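Local coordinates for protein capsid (PDB 4RDL) that forms the protruding domain of a norovirus capsid and binds histo-blood group antigen glycans, here the Lewis y tetrasaccharide, at residues A[15-20]-A[238-243]; A[71-76]-A[105-110]; A[251-256]-A[296-301]. All coordinates share one frame; numbering follows the deposited sequence.

Contact 1. Residues A[15-20]-A[238-243]; sequences SVPNIP and VSHFVN
Ser-15 and His-240 are joined by a hydrogen bond between a loop near the N terminus and helix 235-244. The hydroxyl OG of Ser-15 accepts the N-H of His-240 NE2 at 2.9 Å, lying only 6° out of the imidazole plane. The carbonyl of the same serine faces ring edges too: Ser-15 O is 3.2 Å from CD2 of His-240 and 3.4 Å from CE1 of Phe-241, in the plane of both rings, so two aromatic C-H edges are turned to this carbonyl.

At Val-16 the chain passes over the imidazole. Its carbonyl carbon C stands 3.7 Å from NE2 of His-240, above the rim of one ring face. The side chain is directed elsewhere: CG1, opposite the carbonyl carbon, reaches the edge of Phe-241 at CZ (4.0 Å), the valine lying alongside the phenylalanine, both pointing one way.

Pro-17 continues over the same face. Its CD sits 4.1 Å from the centroid of the His-240 ring, 27° off the normal, which is a CH-pi contact, while CG meets CB of His-240 at 3.7 Å, the two side chains running antiparallel alongside one another. With chi1 at -171°, the imidazole swings opposite its own backbone N and out from the helix to the loop. Beyond Pro-17, Asn-18 N donates to Asn-243 OD1 of the second subunit, and Asn-243 OD1 here receives the reciprocal bond, so the contact borders the dimer interface.

The chemistry is that of a histidine fixed in two directions: an in-plane bond sets its rotation, backbone and proline lie against one face, and NE2 serving as donor implies a proton on that nitrogen, whatever the state of ND1.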
loop_
_atom_site.group_PDB
_atom_site.type_symbol
_atom_site.label_atom_id
_atom_site.label_comp_id
_atom_site.label_asym_id
_atom_site.label_seq_id
_atom_site.Cartn_x
_atom_site.Cartn_y
_atom_site.Cartn_z
ATOM N N SER A 15 1.862 -22.338 -1.211
ATOM C CA SER A 15 1.009 -21.882 -0.122
ATOM C C SER A 15 0.415 -20.541 -0.509
ATOM O O SER A 15 0.883 -19.892 -1.448
ATOM C CB SER A 15 1.806 -21.739 1.176
ATOM O OG SER A 15 2.779 -20.710 1.051
ATOM N N VAL A 16 -0.639 -20.144 0.195
ATOM C CA VAL A 16 -1.182 -18.797 0.046
ATOM C C VAL A 16 -1.085 -18.093 1.396
ATOM O O VAL A 16 -0.905 -18.749 2.423
ATOM C CB VAL A 16 -2.637 -18.815 -0.468
ATOM C CG1 VAL A 16 -2.710 -19.507 -1.826
ATOM C CG2 VAL A 16 -3.575 -19.478 0.539
ATOM N N PRO A 17 -1.193 -16.755 1.409
ATOM C CA PRO A 17 -1.070 -16.066 2.694
ATOM C C PRO A 17 -2.063 -16.555 3.744
ATOM O O PRO A 17 -3.231 -16.837 3.450
ATOM C CB PRO A 17 -1.354 -14.604 2.337
ATOM C CG PRO A 17 -0.960 -14.488 0.905
ATOM C CD PRO A 17 -1.345 -15.810 0.288
ATOM N N ASN A 18 -1.548 -16.656 4.963
ATOM C CA ASN A 18 -2.287 -16.944 6.176
ATOM C C ASN A 18 -2.666 -15.615 6.823
ATOM O O ASN A 18 -2.263 -15.314 7.955
ATOM C CB ASN A 18 -1.377 -17.733 7.117
ATOM C CG ASN A 18 -2.047 -18.104 8.408
ATOM O OD1 ASN A 18 -3.238 -18.411 8.435
ATOM N ND2 ASN A 18 -1.282 -18.089 9.495
ATOM N N ILE A 19 -3.393 -14.808 6.058
ATOM C CA ILE A 19 -3.903 -13.507 6.484
ATOM C C ILE A 19 -5.386 -13.430 6.138
ATOM O O ILE A 19 -5.783 -13.773 5.019
ATOM C CB ILE A 19 -3.198 -12.359 5.730
ATOM C CG1 ILE A 19 -1.691 -12.377 5.982
ATOM C CG2 ILE A 19 -3.782 -11.000 6.129
ATOM C CD1 ILE A 19 -0.913 -11.497 5.049
ATOM N N PRO A 20 -6.219 -12.973 7.084
ATOM C CA PRO A 20 -7.644 -12.825 6.766
ATOM C C PRO A 20 -7.879 -11.929 5.555
ATOM O O PRO A 20 -7.180 -10.931 5.350
ATOM C CB PRO A 20 -8.224 -12.193 8.032
ATOM C CG PRO A 20 -7.305 -12.645 9.120
ATOM C CD PRO A 20 -5.934 -12.642 8.489
ATOM N N VAL A 238 -0.030 -11.633 -4.433
ATOM C CA VAL A 238 0.992 -11.389 -5.450
ATOM C C VAL A 238 2.392 -11.415 -4.831
ATOM O O VAL A 238 3.281 -12.138 -5.299
ATOM C CB VAL A 238 0.770 -10.044 -6.192
ATOM C CG1 VAL A 238 1.902 -9.790 -7.185
ATOM C CG2 VAL A 238 -0.585 -10.032 -6.889
ATOM N N SER A 239 2.603 -10.625 -3.780
ATOM C CA SER A 239 3.930 -10.574 -3.165
ATOM C C SER A 239 4.296 -11.927 -2.560
ATOM O O SER A 239 5.461 -12.318 -2.563
ATOM C CB SER A 239 4.037 -9.453 -2.130
ATOM O OG SER A 239 2.992 -9.510 -1.184
ATOM N N HIS A 240 3.294 -12.649 -2.065
ATOM C CA HIS A 240 3.530 -13.977 -1.516
ATOM C C HIS A 240 4.105 -14.906 -2.584
ATOM O O HIS A 240 5.110 -15.580 -2.352
ATOM C CB HIS A 240 2.241 -14.556 -0.939
ATOM C CG HIS A 240 2.443 -15.821 -0.165
ATOM N ND1 HIS A 240 2.969 -15.835 1.110
ATOM C CD2 HIS A 240 2.184 -17.114 -0.480
ATOM C CE1 HIS A 240 3.022 -17.081 1.546
ATOM N NE2 HIS A 240 2.554 -17.877 0.600
ATOM N N PHE A 241 3.470 -14.946 -3.753
ATOM C CA PHE A 241 3.931 -15.841 -4.814
ATOM C C PHE A 241 5.308 -15.413 -5.333
ATOM O O PHE A 241 6.143 -16.254 -5.649
ATOM C CB PHE A 241 2.907 -15.912 -5.953
ATOM C CG PHE A 241 1.553 -16.420 -5.525
ATOM C CD1 PHE A 241 1.420 -17.266 -4.431
ATOM C CD2 PHE A 241 0.411 -16.048 -6.219
ATOM C CE1 PHE A 241 0.174 -17.727 -4.035
ATOM C CE2 PHE A 241 -0.837 -16.505 -5.829
ATOM C CZ PHE A 241 -0.955 -17.353 -4.738
ATOM N N VAL A 242 5.551 -14.109 -5.417
ATOM C CA VAL A 242 6.858 -13.629 -5.850
ATOM C C VAL A 242 7.927 -14.068 -4.851
ATOM O O VAL A 242 9.011 -14.532 -5.228
ATOM C CB VAL A 242 6.880 -12.096 -6.015
ATOM C CG1 VAL A 242 8.316 -11.602 -6.226
ATOM C CG2 VAL A 242 6.001 -11.690 -7.183
ATOM N N ASN A 243 7.607 -13.934 -3.571
ATOM C CA ASN A 243 8.513 -14.352 -2.512
ATOM C C ASN A 243 8.833 -15.850 -2.545
ATOM O O ASN A 243 9.988 -16.258 -2.419
ATOM C CB ASN A 243 7.911 -14.002 -1.154
ATOM C CG ASN A 243 8.922 -14.064 -0.047
ATOM O OD1 ASN A 243 9.689 -13.127 0.146
ATOM N ND2 ASN A 243 8.943 -15.172 0.680
#

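Contact 2. Residues A[71-76]-A[105-110]; sequences ARMRGR and LGFPDF
Met-73 and Phe-107 cross obliquely, and CG, SD and CE of the methionine run past the CD1-CE1-CZ side of the ring. CG touches CE1 of Phe-107 at 3.7 Å, and the methyl CE reaches CZ of the same ring at 3.6 Å. Between them, SD is 4.5 Å from the Phe-107 centroid and 46° off the normal, an oblique Met-aromatic contact. The methionine chain is extended through SD (chi3 -172°), which carries CE on to CD of Pro-108 at 3.8 Å. Phe-107 turns its ring opposite its backbone N (chi1 -164°), bringing it back to the strand although its CB starts away from it; Pro-108 CD lies above the rim of one face.

The backbones also meet. Gly-106 O receives two bent, weak hydrogen bonds, from Ala-71 N at 2.8 Å and from Arg-72 N at 3.4 Å. Arg-72 O faces the CA-H of Phe-107 (CA to O 3.5 Å) and has a water 2.7 Å away that also approaches Leu-105 O.

Strand 72-80 lies between strands 167-177 and 83-89 in its antiparallel sheet. Met-73 packs on Leu-170 of strand 167-177 and on Leu-115 and Met-117 of strand 113-121. Phe-110, late in the loop before strand 113-121, packs on Leu-115 and Leu-172, beside the start of strand 72-80.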
loop_
_atom_site.group_PDB
_atom_site.type_symbol
_atom_site.label_atom_id
_atom_site.label_comp_id
_atom_site.label_asym_id
_atom_site.label_seq_id
_atom_site.Cartn_x
_atom_site.Cartn_y
_atom_site.Cartn_z
ATOM N N ALA A 71 -1.740 1.909 -8.578
ATOM C CA ALA A 71 -2.485 3.030 -9.150
ATOM C C ALA A 71 -1.771 4.362 -8.968
ATOM O O ALA A 71 -2.398 5.398 -8.778
ATOM C CB ALA A 71 -3.914 3.079 -8.591
ATOM N N ARG A 72 -0.448 4.317 -9.043
ATOM C CA ARG A 72 0.370 5.521 -8.976
ATOM C C ARG A 72 1.126 5.725 -10.275
ATOM O O ARG A 72 1.235 4.800 -11.086
ATOM C CB ARG A 72 1.336 5.446 -7.790
ATOM C CG ARG A 72 0.610 5.476 -6.448
ATOM C CD ARG A 72 1.563 5.463 -5.269
ATOM N NE ARG A 72 0.848 5.320 -4.003
ATOM C CZ ARG A 72 0.693 6.293 -3.109
ATOM N NH1 ARG A 72 1.194 7.499 -3.338
ATOM N NH2 ARG A 72 0.033 6.057 -1.978
ATOM N N MET A 73 1.624 6.945 -10.463
ATOM C CA MET A 73 2.478 7.296 -11.592
ATOM C C MET A 73 3.616 8.164 -11.096
ATOM O O MET A 73 3.544 8.754 -10.013
ATOM C CB MET A 73 1.707 8.094 -12.645
ATOM C CG MET A 73 0.396 7.482 -13.106
ATOM S SD MET A 73 -0.420 8.674 -14.207
ATOM C CE MET A 73 -2.016 7.895 -14.447
ATOM N N ARG A 74 4.655 8.266 -11.914
ATOM C CA ARG A 74 5.754 9.178 -11.641
ATOM C C ARG A 74 6.267 9.734 -12.953
ATOM O O ARG A 74 6.301 9.033 -13.962
ATOM C CB ARG A 74 6.891 8.471 -10.896
ATOM C CG ARG A 74 8.083 9.377 -10.585
ATOM C CD ARG A 74 9.027 8.725 -9.582
ATOM N NE ARG A 74 10.195 9.565 -9.323
ATOM C CZ ARG A 74 10.946 9.489 -8.232
ATOM N NH1 ARG A 74 10.653 8.605 -7.285
ATOM N NH2 ARG A 74 11.988 10.303 -8.088
ATOM N N GLY A 75 6.676 10.993 -12.942
ATOM C CA GLY A 75 7.391 11.523 -14.088
ATOM C C GLY A 75 7.519 13.024 -14.061
ATOM O O GLY A 75 7.220 13.672 -13.055
ATOM N N ARG A 76 7.959 13.579 -15.185
ATOM C CA ARG A 76 8.225 15.007 -15.278
ATOM C C ARG A 76 7.115 15.671 -16.066
ATOM O O ARG A 76 6.783 15.242 -17.168
ATOM C CB ARG A 76 9.578 15.266 -15.938
ATOM C CG ARG A 76 10.092 16.685 -15.722
ATOM C CD ARG A 76 11.570 16.816 -16.141
ATOM N NE ARG A 76 12.417 15.858 -15.432
ATOM C CZ ARG A 76 12.937 16.065 -14.225
ATOM N NH1 ARG A 76 12.732 17.215 -13.599
ATOM N NH2 ARG A 76 13.669 15.122 -13.644
ATOM N N LEU A 105 5.396 0.098 -13.873
ATOM C CA LEU A 105 4.761 -0.771 -12.890
ATOM C C LEU A 105 3.859 0.025 -11.949
ATOM O O LEU A 105 4.202 1.140 -11.537
ATOM C CB LEU A 105 5.806 -1.558 -12.099
ATOM C CG LEU A 105 6.753 -2.385 -12.968
ATOM C CD1 LEU A 105 7.675 -3.229 -12.090
ATOM C CD2 LEU A 105 5.958 -3.278 -13.921
ATOM N N GLY A 106 2.697 -0.540 -11.622
ATOM C CA GLY A 106 1.736 0.109 -10.737
ATOM C C GLY A 106 0.764 1.055 -11.437
ATOM O O GLY A 106 -0.226 1.477 -10.850
ATOM N N PHE A 107 1.039 1.393 -12.693
ATOM C CA PHE A 107 0.218 2.349 -13.432
ATOM C C PHE A 107 -1.263 1.939 -13.375
ATOM O O PHE A 107 -1.582 0.769 -13.540
ATOM C CB PHE A 107 0.696 2.406 -14.888
ATOM C CG PHE A 107 0.202 3.608 -15.649
ATOM C CD1 PHE A 107 0.954 4.782 -15.696
ATOM C CD2 PHE A 107 -0.998 3.567 -16.336
ATOM C CE1 PHE A 107 0.504 5.891 -16.402
ATOM C CE2 PHE A 107 -1.454 4.671 -17.051
ATOM C CZ PHE A 107 -0.703 5.834 -17.087
ATOM N N PRO A 108 -2.175 2.900 -13.144
ATOM C CA PRO A 108 -3.604 2.551 -13.088
ATOM C C PRO A 108 -4.057 1.755 -14.313
ATOM O O PRO A 108 -3.698 2.102 -15.449
ATOM C CB PRO A 108 -4.296 3.920 -13.072
ATOM C CG PRO A 108 -3.306 4.825 -12.436
ATOM C CD PRO A 108 -1.958 4.347 -12.956
ATOM N N ASP A 109 -4.849 0.703 -14.095
ATOM C CA ASP A 109 -5.362 -0.090 -15.216
ATOM C C ASP A 109 -6.856 0.128 -15.467
ATOM O O ASP A 109 -7.567 -0.765 -15.926
ATOM C CB ASP A 109 -4.991 -1.580 -15.094
ATOM C CG ASP A 109 -5.733 -2.300 -13.978
ATOM O OD1 ASP A 109 -6.436 -1.643 -13.184
ATOM O OD2 ASP A 109 -5.593 -3.546 -13.891
ATOM N N PHE A 110 -7.312 1.342 -15.190
ATOM C CA PHE A 110 -8.670 1.757 -15.513
ATOM C C PHE A 110 -8.669 2.461 -16.860
ATOM O O PHE A 110 -8.001 3.489 -17.034
ATOM C CB PHE A 110 -9.235 2.652 -14.409
ATOM C CG PHE A 110 -9.273 1.974 -13.071
ATOM C CD1 PHE A 110 -10.223 1.004 -12.807
ATOM C CD2 PHE A 110 -8.324 2.258 -12.104
ATOM C CE1 PHE A 110 -10.238 0.346 -11.584
ATOM C CE2 PHE A 110 -8.331 1.600 -10.881
ATOM C CZ PHE A 110 -9.288 0.643 -10.624
HETATM O O HOH W 1 3.364 3.859 -12.455
#

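Contact 3. Residues A[251-256]-A[296-301]; sequences DAALLH and FVFISW
His-256 O takes the shortest bond of the pair, from Val-297 N at 2.8 Å with an N-H...O angle of 153°, and the CA-H of Phe-296 also approaches it (CA to O 3.5 Å). The return bond, His-256 N to Val-297 O, measures 2.9 Å and lies in the carbonyl plane. Further along, Leu-254 O receives Ile-299 N at 2.9 Å, whereas Leu-254 N donates to Ser-300 O, also at 2.9 Å. Between the pairs Leu-255/Phe-298 and Ala-253/Trp-301, Leu-254 thus stands opposite both Ile-299 and Ser-300, a beta bulge in strand 295-302 of this antiparallel sheet.

The extra residue puts Ile-299 on the side of Leu-254 and His-256. Its CG1 stands over the middle of the imidazole, 3.6 Å from the centroid and 11° off the normal, a CH-pi contact in which the two side chains cross at about a right angle; the ring's NE2 is bonded to Glu-268 on strand 265-272. Across the sheet, Ala-253 CB touches two aromatics, 3.7 Å from CE1 of Phe-298 and 3.8 Å from CZ3 of Trp-301, with Phe-14 meeting both rings.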
loop_
_atom_site.group_PDB
_atom_site.type_symbol
_atom_site.label_atom_id
_atom_site.label_comp_id
_atom_site.label_asym_id
_atom_site.label_seq_id
_atom_site.Cartn_x
_atom_site.Cartn_y
_atom_site.Cartn_z
ATOM N N ASP A 251 -2.990 -29.080 -12.072
ATOM C CA ASP A 251 -3.861 -28.237 -12.888
ATOM C C ASP A 251 -4.382 -27.039 -12.108
ATOM O O ASP A 251 -4.546 -25.945 -12.660
ATOM C CB ASP A 251 -5.072 -29.027 -13.391
ATOM C CG ASP A 251 -4.709 -30.109 -14.384
ATOM O OD1 ASP A 251 -3.603 -30.056 -14.961
ATOM O OD2 ASP A 251 -5.554 -31.010 -14.587
ATOM N N ALA A 252 -4.682 -27.258 -10.833
ATOM C CA ALA A 252 -5.259 -26.212 -9.997
ATOM C C ALA A 252 -4.851 -26.410 -8.547
ATOM O O ALA A 252 -4.608 -27.541 -8.108
ATOM C CB ALA A 252 -6.777 -26.215 -10.118
ATOM N N ALA A 253 -4.768 -25.305 -7.811
ATOM C CA ALA A 253 -4.531 -25.348 -6.378
ATOM C C ALA A 253 -5.869 -25.251 -5.660
ATOM O O ALA A 253 -6.558 -24.233 -5.771
ATOM C CB ALA A 253 -3.609 -24.200 -5.951
ATOM N N LEU A 254 -6.238 -26.296 -4.924
ATOM C CA LEU A 254 -7.467 -26.286 -4.140
ATOM C C LEU A 254 -7.235 -25.468 -2.881
ATOM O O LEU A 254 -6.293 -25.742 -2.119
ATOM C CB LEU A 254 -7.879 -27.714 -3.747
ATOM C CG LEU A 254 -9.069 -27.821 -2.783
ATOM C CD1 LEU A 254 -10.348 -27.315 -3.432
ATOM C CD2 LEU A 254 -9.251 -29.262 -2.292
ATOM N N LEU A 255 -8.088 -24.462 -2.674
ATOM C CA LEU A 255 -8.065 -23.661 -1.448
ATOM C C LEU A 255 -9.341 -23.871 -0.661
ATOM O O LEU A 255 -10.423 -24.017 -1.246
ATOM C CB LEU A 255 -7.961 -22.164 -1.750
ATOM C CG LEU A 255 -6.900 -21.686 -2.724
ATOM C CD1 LEU A 255 -6.949 -20.161 -2.767
ATOM C CD2 LEU A 255 -5.528 -22.170 -2.296
ATOM N N HIS A 256 -9.217 -23.877 0.664
ATOM C CA HIS A 256 -10.377 -23.763 1.527
ATOM C C HIS A 256 -10.351 -22.395 2.178
ATOM O O HIS A 256 -9.308 -21.938 2.643
ATOM C CB HIS A 256 -10.401 -24.869 2.577
ATOM C CG HIS A 256 -10.791 -26.192 2.016
ATOM N ND1 HIS A 256 -10.881 -27.333 2.785
ATOM C CD2 HIS A 256 -11.133 -26.558 0.756
ATOM C CE1 HIS A 256 -11.254 -28.341 2.023
ATOM N NE2 HIS A 256 -11.422 -27.897 0.788
ATOM N N PHE A 296 -7.735 -17.965 3.495
ATOM C CA PHE A 296 -7.531 -18.981 2.467
ATOM C C PHE A 296 -6.395 -19.899 2.886
ATOM O O PHE A 296 -5.344 -19.438 3.335
ATOM C CB PHE A 296 -7.245 -18.369 1.090
ATOM C CG PHE A 296 -8.390 -17.580 0.529
ATOM C CD1 PHE A 296 -9.361 -18.205 -0.240
ATOM C CD2 PHE A 296 -8.498 -16.214 0.768
ATOM C CE1 PHE A 296 -10.427 -17.494 -0.758
ATOM C CE2 PHE A 296 -9.566 -15.493 0.257
ATOM C CZ PHE A 296 -10.533 -16.137 -0.508
ATOM N N VAL A 297 -6.622 -21.203 2.738
ATOM C CA VAL A 297 -5.610 -22.202 3.040
ATOM C C VAL A 297 -5.444 -23.153 1.857
ATOM O O VAL A 297 -6.414 -23.739 1.368
ATOM C CB VAL A 297 -5.988 -23.026 4.291
ATOM C CG1 VAL A 297 -4.913 -24.062 4.596
ATOM C CG2 VAL A 297 -6.207 -22.116 5.489
ATOM N N PHE A 298 -4.211 -23.300 1.391
ATOM C CA PHE A 298 -3.893 -24.283 0.367
ATOM C C PHE A 298 -4.018 -25.712 0.908
ATOM O O PHE A 298 -3.368 -26.080 1.891
ATOM C CB PHE A 298 -2.486 -24.033 -0.176
ATOM C CG PHE A 298 -2.007 -25.087 -1.132
ATOM C CD1 PHE A 298 -2.653 -25.293 -2.341
ATOM C CD2 PHE A 298 -0.898 -25.866 -0.826
ATOM C CE1 PHE A 298 -2.205 -26.258 -3.233
ATOM C CE2 PHE A 298 -0.442 -26.835 -1.709
ATOM C CZ PHE A 298 -1.099 -27.033 -2.913
ATOM N N ILE A 299 -4.869 -26.500 0.258
ATOM C CA ILE A 299 -5.097 -27.896 0.631
ATOM C C ILE A 299 -4.181 -28.822 -0.165
ATOM O O ILE A 299 -3.398 -29.581 0.411
ATOM C CB ILE A 299 -6.571 -28.304 0.393
ATOM C CG1 ILE A 299 -7.514 -27.366 1.151
ATOM C CG2 ILE A 299 -6.798 -29.773 0.763
ATOM C CD1 ILE A 299 -7.240 -27.288 2.642
ATOM N N SER A 300 -4.283 -28.760 -1.487
ATOM C CA SER A 300 -3.450 -29.585 -2.354
ATOM C C SER A 300 -3.616 -29.182 -3.803
ATOM O O SER A 300 -4.557 -28.472 -4.156
ATOM C CB SER A 300 -3.827 -31.061 -2.217
ATOM O OG SER A 300 -5.036 -31.312 -2.905
ATOM N N TRP A 301 -2.699 -29.642 -4.642
ATOM C CA TRP A 301 -2.893 -29.581 -6.078
ATOM C C TRP A 301 -3.957 -30.615 -6.445
ATOM O O TRP A 301 -3.981 -31.714 -5.878
ATOM C CB TRP A 301 -1.572 -29.874 -6.800
ATOM C CG TRP A 301 -0.533 -28.815 -6.539
ATOM C CD1 TRP A 301 0.543 -28.899 -5.701
ATOM C CD2 TRP A 301 -0.493 -27.506 -7.115
ATOM N NE1 TRP A 301 1.251 -27.719 -5.722
ATOM C CE2 TRP A 301 0.641 -26.851 -6.587
ATOM C CE3 TRP A 301 -1.306 -26.825 -8.027
ATOM C CZ2 TRP A 301 0.978 -25.544 -6.944
ATOM C CZ3 TRP A 301 -0.968 -25.534 -8.382
ATOM C CH2 TRP A 301 0.164 -24.905 -7.841
#

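Overall arrangement
From the N terminus, residues 15-20 are joined to helix 235-244 more than two hundred residues later, closing contact 1. Contact 2 opens and closes entirely within that span, joining the start of strand 72-80 to the loop before strand 113-121. Contact 3 follows in series, pairing the strand after the helix with the strand near the C terminus; no loops cross. Contacts 1 and 3 touch: Val-16 CG2 lies 3.3 Å from Phe-296 O, so the N-terminal loop is wedged between helix and sheet. Contact 2 lies about 32 Å (centre to centre) from contact 3, as expected if it belongs to the P2 subdomain inserted in P1, to which contacts 1 and 3 probably belong.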